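Side-chain contacts in omega-class glutathione S-transferase (Bombyx mori, PDB 3WD6), which binds glutathione and, like other omega-class enzymes, probably catalyses glutathione transfer and the glutathione-dependent reduction of dehydroascorbate: residues 58-63 with 67-72; 149-154 with 198-203. All blocks are in the same frame, centred on the assembly; numbering follows the deposited sequence.

Interaction 1 (58-63 with 67-72). With GSH (glutathione), chain J.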
loop_
_atom_site.group_PDB
_atom_site.type_symbol
_atom_site.label_atom_id
_atom_site.label_comp_id
_atom_site.label_asym_id
_atom_site.label_seq_id
_atom_site.Cartn_x
_atom_site.Cartn_y
_atom_site.Cartn_z
ATOM N N VAL A 58 10.403 4.535 10.512
ATOM C CA VAL A 58 10.101 5.738 11.282
ATOM C C VAL A 58 8.707 6.231 10.897
ATOM O O VAL A 58 8.473 6.599 9.745
ATOM C CB VAL A 58 11.147 6.869 11.064
ATOM C CG1 VAL A 58 10.652 8.178 11.717
ATOM C CG2 VAL A 58 12.494 6.465 11.645
ATOM N N ASN A 59 7.774 6.214 11.846
ATOM C CA ASN A 59 6.393 6.611 11.550
ATOM C C ASN A 59 6.147 8.107 11.687
ATOM O O ASN A 59 6.681 8.752 12.589
ATOM C CB ASN A 59 5.416 5.801 12.390
ATOM C CG ASN A 59 5.296 4.381 11.895
ATOM O OD1 ASN A 59 5.334 4.132 10.675
ATOM N ND2 ASN A 59 5.169 3.435 12.824
ATOM N N ILE A 60 5.350 8.661 10.785
ATOM C CA ILE A 60 5.173 10.111 10.727
ATOM C C ILE A 60 3.724 10.514 10.900
ATOM O O ILE A 60 2.863 10.067 10.138
ATOM C CB ILE A 60 5.617 10.686 9.369
ATOM C CG1 ILE A 60 7.103 10.382 9.089
ATOM C CG2 ILE A 60 5.308 12.152 9.311
ATOM C CD1 ILE A 60 8.089 11.016 10.059
ATOM N N ASP A 61 3.470 11.364 11.895
ATOM C CA ASP A 61 2.173 12.017 12.086
ATOM C C ASP A 61 1.950 13.001 10.931
ATOM O O ASP A 61 2.695 13.971 10.784
ATOM C CB ASP A 61 2.174 12.744 13.434
ATOM C CG ASP A 61 0.810 13.267 13.820
ATOM O OD1 ASP A 61 0.199 13.980 13.000
ATOM O OD2 ASP A 61 0.348 12.971 14.947
ATOM N N LEU A 62 0.941 12.746 10.103
ATOM C CA LEU A 62 0.738 13.525 8.880
ATOM C C LEU A 62 -0.168 14.733 9.077
ATOM O O LEU A 62 -0.451 15.470 8.133
ATOM C CB LEU A 62 0.126 12.645 7.793
ATOM C CG LEU A 62 0.989 11.515 7.265
ATOM C CD1 LEU A 62 0.225 10.791 6.174
ATOM C CD2 LEU A 62 2.323 12.057 6.734
ATOM N N ILE A 63 -0.655 14.901 10.296
ATOM C CA ILE A 63 -1.525 16.011 10.628
ATOM C C ILE A 63 -0.630 17.099 11.183
ATOM O O ILE A 63 -0.769 18.279 10.846
ATOM C CB ILE A 63 -2.571 15.598 11.690
ATOM C CG1 ILE A 63 -3.607 14.646 11.074
ATOM C CG2 ILE A 63 -3.249 16.834 12.296
ATOM C CD1 ILE A 63 -4.411 15.268 9.966
ATOM N N GLU A 67 9.080 18.872 11.663
ATOM C CA GLU A 67 9.718 19.971 10.973
ATOM C C GLU A 67 10.734 19.485 9.912
ATOM O O GLU A 67 10.829 20.070 8.816
ATOM C CB GLU A 67 10.377 20.874 12.027
ATOM C CG GLU A 67 11.221 20.112 13.102
ATOM C CD GLU A 67 10.416 19.568 14.308
ATOM O OE1 GLU A 67 9.232 19.954 14.489
ATOM O OE2 GLU A 67 10.993 18.760 15.091
ATOM N N TRP A 68 11.454 18.398 10.225
ATOM C CA TRP A 68 12.549 17.890 9.371
ATOM C C TRP A 68 12.139 16.925 8.242
ATOM O O TRP A 68 13.000 16.327 7.589
ATOM C CB TRP A 68 13.612 17.212 10.242
ATOM C CG TRP A 68 12.994 16.337 11.263
ATOM C CD1 TRP A 68 12.824 16.621 12.581
ATOM C CD2 TRP A 68 12.410 15.042 11.046
ATOM N NE1 TRP A 68 12.189 15.577 13.213
ATOM C CE2 TRP A 68 11.920 14.594 12.295
ATOM C CE3 TRP A 68 12.259 14.216 9.923
ATOM C CZ2 TRP A 68 11.296 13.345 12.458
ATOM C CZ3 TRP A 68 11.633 12.977 10.082
ATOM C CH2 TRP A 68 11.157 12.558 11.344
ATOM N N LEU A 69 10.840 16.778 8.002
ATOM C CA LEU A 69 10.363 15.791 7.038
ATOM C C LEU A 69 10.797 16.083 5.610
ATOM O O LEU A 69 11.333 15.191 4.928
ATOM C CB LEU A 69 8.842 15.657 7.096
ATOM C CG LEU A 69 8.245 14.650 6.110
ATOM C CD1 LEU A 69 8.773 13.244 6.395
ATOM C CD2 LEU A 69 6.733 14.692 6.168
ATOM N N THR A 70 10.553 17.318 5.162
ATOM C CA THR A 70 10.852 17.726 3.783
ATOM C C THR A 70 12.334 17.586 3.469
ATOM O O THR A 70 12.748 17.589 2.305
ATOM C CB THR A 70 10.408 19.182 3.495
ATOM O OG1 THR A 70 10.690 20.003 4.636
ATOM C CG2 THR A 70 8.919 19.247 3.190
ATOM N N THR A 71 13.131 17.484 4.526
ATOM C CA THR A 71 14.555 17.186 4.423
ATOM C C THR A 71 14.791 15.777 3.883
ATOM O O THR A 71 15.782 15.517 3.188
ATOM C CB THR A 71 15.186 17.328 5.816
ATOM O OG1 THR A 71 15.646 18.678 5.983
ATOM C CG2 THR A 71 16.336 16.366 6.007
ATOM N N LYS A 72 13.855 14.882 4.198
ATOM C CA LYS A 72 13.919 13.483 3.796
ATOM C C LYS A 72 12.977 13.192 2.630
ATOM O O LYS A 72 13.255 12.321 1.792
ATOM C CB LYS A 72 13.536 12.589 4.981
ATOM C CG LYS A 72 14.333 12.870 6.235
ATOM C CD LYS A 72 15.838 12.704 5.978
ATOM C CE LYS A 72 16.611 12.797 7.280
ATOM N NZ LYS A 72 18.055 12.818 6.995
HETATM N N1 GSH J . 2.366 9.556 -5.236
HETATM C CA1 GSH J . 2.829 9.334 -3.861
HETATM C C1 GSH J . 3.422 7.942 -3.668
HETATM O O11 GSH J . 4.324 7.714 -2.782
HETATM O O12 GSH J . 3.025 6.994 -4.433
HETATM C CB1 GSH J . 1.664 9.586 -2.914
HETATM C CG1 GSH J . 1.814 9.181 -1.483
HETATM C CD1 GSH J . 0.818 9.792 -0.529
HETATM O OE1 GSH J . -0.220 10.311 -0.922
HETATM N N2 GSH J . 1.077 9.772 0.878
HETATM C CA2 GSH J . 0.083 10.405 1.751
HETATM C C2 GSH J . 0.729 11.622 2.378
HETATM O O2 GSH J . 1.881 11.534 2.786
HETATM C CB2 GSH J . -0.320 9.460 2.826
HETATM S SG2 GSH J . -1.463 8.184 2.438
HETATM N N3 GSH J . -0.014 12.857 2.502
HETATM C CA3 GSH J . 0.613 14.029 3.115
HETATM C C3 GSH J . -0.300 14.982 3.776
HETATM O O31 GSH J . -1.023 14.591 4.732
HETATM O O32 GSH J . -0.342 16.176 3.388
#

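Interaction 2 (149-154 with 198-203)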
loop_
_atom_site.group_PDB
_atom_site.type_symbol
_atom_site.label_atom_id
_atom_site.label_comp_id
_atom_site.label_asym_id
_atom_site.label_seq_id
_atom_site.Cartn_x
_atom_site.Cartn_y
_atom_site.Cartn_z
ATOM N N ALA A 149 -18.926 2.803 -11.062
ATOM C CA ALA A 149 -18.771 2.061 -12.311
ATOM C C ALA A 149 -17.290 1.922 -12.731
ATOM O O ALA A 149 -16.855 0.843 -13.161
ATOM C CB ALA A 149 -19.590 2.717 -13.418
ATOM N N ALA A 150 -16.527 3.010 -12.618
ATOM C CA ALA A 150 -15.116 2.990 -12.984
ATOM C C ALA A 150 -14.363 1.953 -12.142
ATOM O O ALA A 150 -13.543 1.176 -12.647
ATOM C CB ALA A 150 -14.507 4.372 -12.803
ATOM N N TYR A 151 -14.655 1.968 -10.850
ATOM C CA TYR A 151 -14.121 1.013 -9.904
ATOM C C TYR A 151 -14.381 -0.433 -10.361
ATOM O O TYR A 151 -13.473 -1.274 -10.347
ATOM C CB TYR A 151 -14.727 1.316 -8.528
ATOM C CG TYR A 151 -14.769 0.184 -7.523
ATOM C CD1 TYR A 151 -13.633 -0.196 -6.811
ATOM C CD2 TYR A 151 -15.968 -0.467 -7.240
ATOM C CE1 TYR A 151 -13.688 -1.222 -5.874
ATOM C CE2 TYR A 151 -16.035 -1.489 -6.301
ATOM C CZ TYR A 151 -14.895 -1.864 -5.623
ATOM O OH TYR A 151 -14.965 -2.875 -4.686
ATOM N N HIS A 152 -15.608 -0.716 -10.788
ATOM C CA HIS A 152 -15.944 -2.047 -11.289
ATOM C C HIS A 152 -15.214 -2.395 -12.566
ATOM O O HIS A 152 -14.870 -3.561 -12.782
ATOM C CB HIS A 152 -17.451 -2.211 -11.488
ATOM C CG HIS A 152 -18.193 -2.441 -10.213
ATOM N ND1 HIS A 152 -18.895 -1.443 -9.570
ATOM C CD2 HIS A 152 -18.314 -3.548 -9.442
ATOM C CE1 HIS A 152 -19.434 -1.930 -8.465
ATOM N NE2 HIS A 152 -19.098 -3.204 -8.366
ATOM N N LYS A 153 -15.006 -1.403 -13.421
ATOM C CA LYS A 153 -14.216 -1.602 -14.629
ATOM C C LYS A 153 -12.822 -1.993 -14.195
ATOM O O LYS A 153 -12.169 -2.840 -14.817
ATOM C CB LYS A 153 -14.116 -0.305 -15.442
ATOM C CG LYS A 153 -15.177 -0.134 -16.526
ATOM C CD LYS A 153 -14.762 0.966 -17.536
ATOM C CE LYS A 153 -13.655 0.462 -18.485
ATOM N NZ LYS A 153 -12.957 1.533 -19.266
ATOM N N ALA A 154 -12.372 -1.344 -13.123
ATOM C CA ALA A 154 -11.048 -1.572 -12.582
ATOM C C ALA A 154 -10.925 -3.031 -12.144
ATOM O O ALA A 154 -9.991 -3.740 -12.551
ATOM C CB ALA A 154 -10.785 -0.618 -11.418
ATOM N N VAL A 198 -19.283 -0.969 -2.653
ATOM C CA VAL A 198 -17.973 -1.610 -2.676
ATOM C C VAL A 198 -18.073 -3.137 -2.668
ATOM O O VAL A 198 -17.275 -3.811 -3.306
ATOM C CB VAL A 198 -17.124 -1.178 -1.461
ATOM C CG1 VAL A 198 -15.721 -1.792 -1.539
ATOM C CG2 VAL A 198 -17.062 0.342 -1.361
ATOM N N ARG A 199 -19.047 -3.675 -1.936
ATOM C CA ARG A 199 -19.173 -5.125 -1.759
ATOM C C ARG A 199 -19.105 -5.833 -3.111
ATOM O O ARG A 199 -19.658 -5.348 -4.104
ATOM C CB ARG A 199 -20.479 -5.485 -1.036
ATOM C CG ARG A 199 -20.448 -6.859 -0.341
ATOM C CD ARG A 199 -21.841 -7.326 0.139
ATOM N NE ARG A 199 -22.663 -7.855 -0.955
ATOM C CZ ARG A 199 -22.761 -9.148 -1.277
ATOM N NH1 ARG A 199 -22.093 -10.070 -0.585
ATOM N NH2 ARG A 199 -23.530 -9.525 -2.298
ATOM N N LEU A 200 -18.431 -6.975 -3.150
ATOM C CA LEU A 200 -18.247 -7.696 -4.399
ATOM C C LEU A 200 -19.227 -8.852 -4.531
ATOM O O LEU A 200 -19.298 -9.722 -3.659
ATOM C CB LEU A 200 -16.807 -8.208 -4.504
ATOM C CG LEU A 200 -15.714 -7.136 -4.553
ATOM C CD1 LEU A 200 -14.343 -7.767 -4.769
ATOM C CD2 LEU A 200 -16.024 -6.116 -5.653
ATOM N N GLU A 201 -19.985 -8.859 -5.623
ATOM C CA GLU A 201 -20.885 -9.974 -5.915
ATOM C C GLU A 201 -20.038 -11.228 -6.148
ATOM O O GLU A 201 -19.215 -11.272 -7.065
ATOM C CB GLU A 201 -21.761 -9.657 -7.138
ATOM C CG GLU A 201 -23.033 -10.511 -7.264
ATOM C CD GLU A 201 -22.779 -11.930 -7.804
ATOM O OE1 GLU A 201 -21.974 -12.091 -8.752
ATOM O OE2 GLU A 201 -23.398 -12.886 -7.278
ATOM N N PRO A 202 -20.240 -12.254 -5.313
ATOM C CA PRO A 202 -19.361 -13.432 -5.278
ATOM C C PRO A 202 -19.396 -14.311 -6.528
ATOM O O PRO A 202 -18.492 -15.117 -6.697
ATOM C CB PRO A 202 -19.871 -14.226 -4.063
ATOM C CG PRO A 202 -20.719 -13.262 -3.288
ATOM C CD PRO A 202 -21.296 -12.320 -4.292
ATOM N N SER A 203 -20.405 -14.203 -7.381
ATOM C CA SER A 203 -20.333 -14.945 -8.637
ATOM C C SER A 203 -19.404 -14.213 -9.615
ATOM O O SER A 203 -18.399 -14.784 -10.098
ATOM C CB SER A 203 -21.725 -15.184 -9.244
ATOM O OG SER A 203 -22.301 -13.988 -9.755
#

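Interaction 1 (58-63 with 67-72)
Ile60 and Trp68 make the closest contact between segments 58-63 and 67-72, Trp68 standing just ahead of the weakly bonded helix at about 69-72, and everything that passes between the two segments is apolar. The CD1 methyl of Ile60 lies 3.7 Å from CH2 of the Trp68 indole, approaching the six-membered ring obliquely. Trp68 CG sits between its own backbone N and carbonyl carbon (chi1 44°), and from there the ring reaches back to the strand although its CB does not point that way. Val58, two residues earlier on the same side of the strand, adds a looser contact, with CG1 4.4 Å from the same CH2. Ile60 also meets the next residue, Leu69, at the start of the helical turn: its CG1, beside the backbone N (chi1 -59°), comes within 4.3 Å of Leu69 CD1.

Polar groups bind outward or locally. The indole NE1 is hydrogen-bonded to the backbone O of Asp21, which fixes the far edge of the ring while its benzo end meets the strand. Asp61 OD1 accepts a 3.0 Å bond from Ile63 N, an Asx turn, and another from Asp64 N, and Asp61 OD2 forms a salt bridge with Arg243.

Glutathione borders the same bend through Leu62, whose CD1 lies 3.6 Å from the ligand atom CB2. The setting is the thioredoxin-fold domain, where strand 56-60 runs between strands 16-17 and 31-34. With no hydrogen bond across it, the contact depends on shape and exclusion of water, and it packs Trp68 and Leu69 on the strand whose following bend carries Leu62 of the glutathione pocket.

Interaction 2 (149-154 with 198-203)
Tyr151 has the most surface buried in this contact and reaches from helix 145-165 to the loop 198-203 with its phenol end. With CG anti to the backbone N (chi1 157°), the ring extends far enough for OH to give a 2.8 Å hydrogen bond to the backbone O of Val198. That oxygen lies at the ring edge, near the ring plane, while the hydroxyl meets it in the carbonyl plane on a lone pair, at a C=O...donor angle of 127°.

Val198 contributes its side chain as well as its carbonyl. Its CG1 is 3.4 Å from Tyr151 OH and 4.2 Å from CZ, although the CB points away from the helix; the two side chains cross at about a right angle. Leu200 comes in obliquely to the ring, its CD2 methyl 3.5 Å from the same hydroxyl oxygen. The phenol end thus has methyl groups from two loop residues around its one bond across the contact.

On the helix, the CD2 edge atom of Tyr151 lies over one face of the His152 imidazole, offset toward its rim. Leu189 of helix 177-189 touches all three principal side chains, and Ile129 and Leu132 of helix 127-138 pack on Tyr151. The contact thereby joins the loop before helix 206-216 to helix 145-165 within the helical C-terminal domain. A hydrogen bond in such apolar surroundings satisfies a buried backbone carbonyl and the tyrosine hydroxyl together, and probably gives the packing a direction that methyl contacts alone do not.

In the fold
The two contacts stand on opposite sides of the chain's centre, their own centres 35 Å apart and their nearest atoms about 22 Å apart, so neither touches the other. Interaction 1 belongs to the thioredoxin-like N-terminal domain and borders the ligand: Leu62 is part of the glutathione pocket, and the side chains of Ile60 and Leu69 come within about 4 Å of those of Val78 and Lys65, respectively, two glutathione-binding residues. Interaction 2 belongs to the all-helical C-terminal domain and joins parts of the chain 44 residues apart. Relative to the ligand, then, interaction 1 stands at its edge, whereas interaction 2 lies away from the annotated sites.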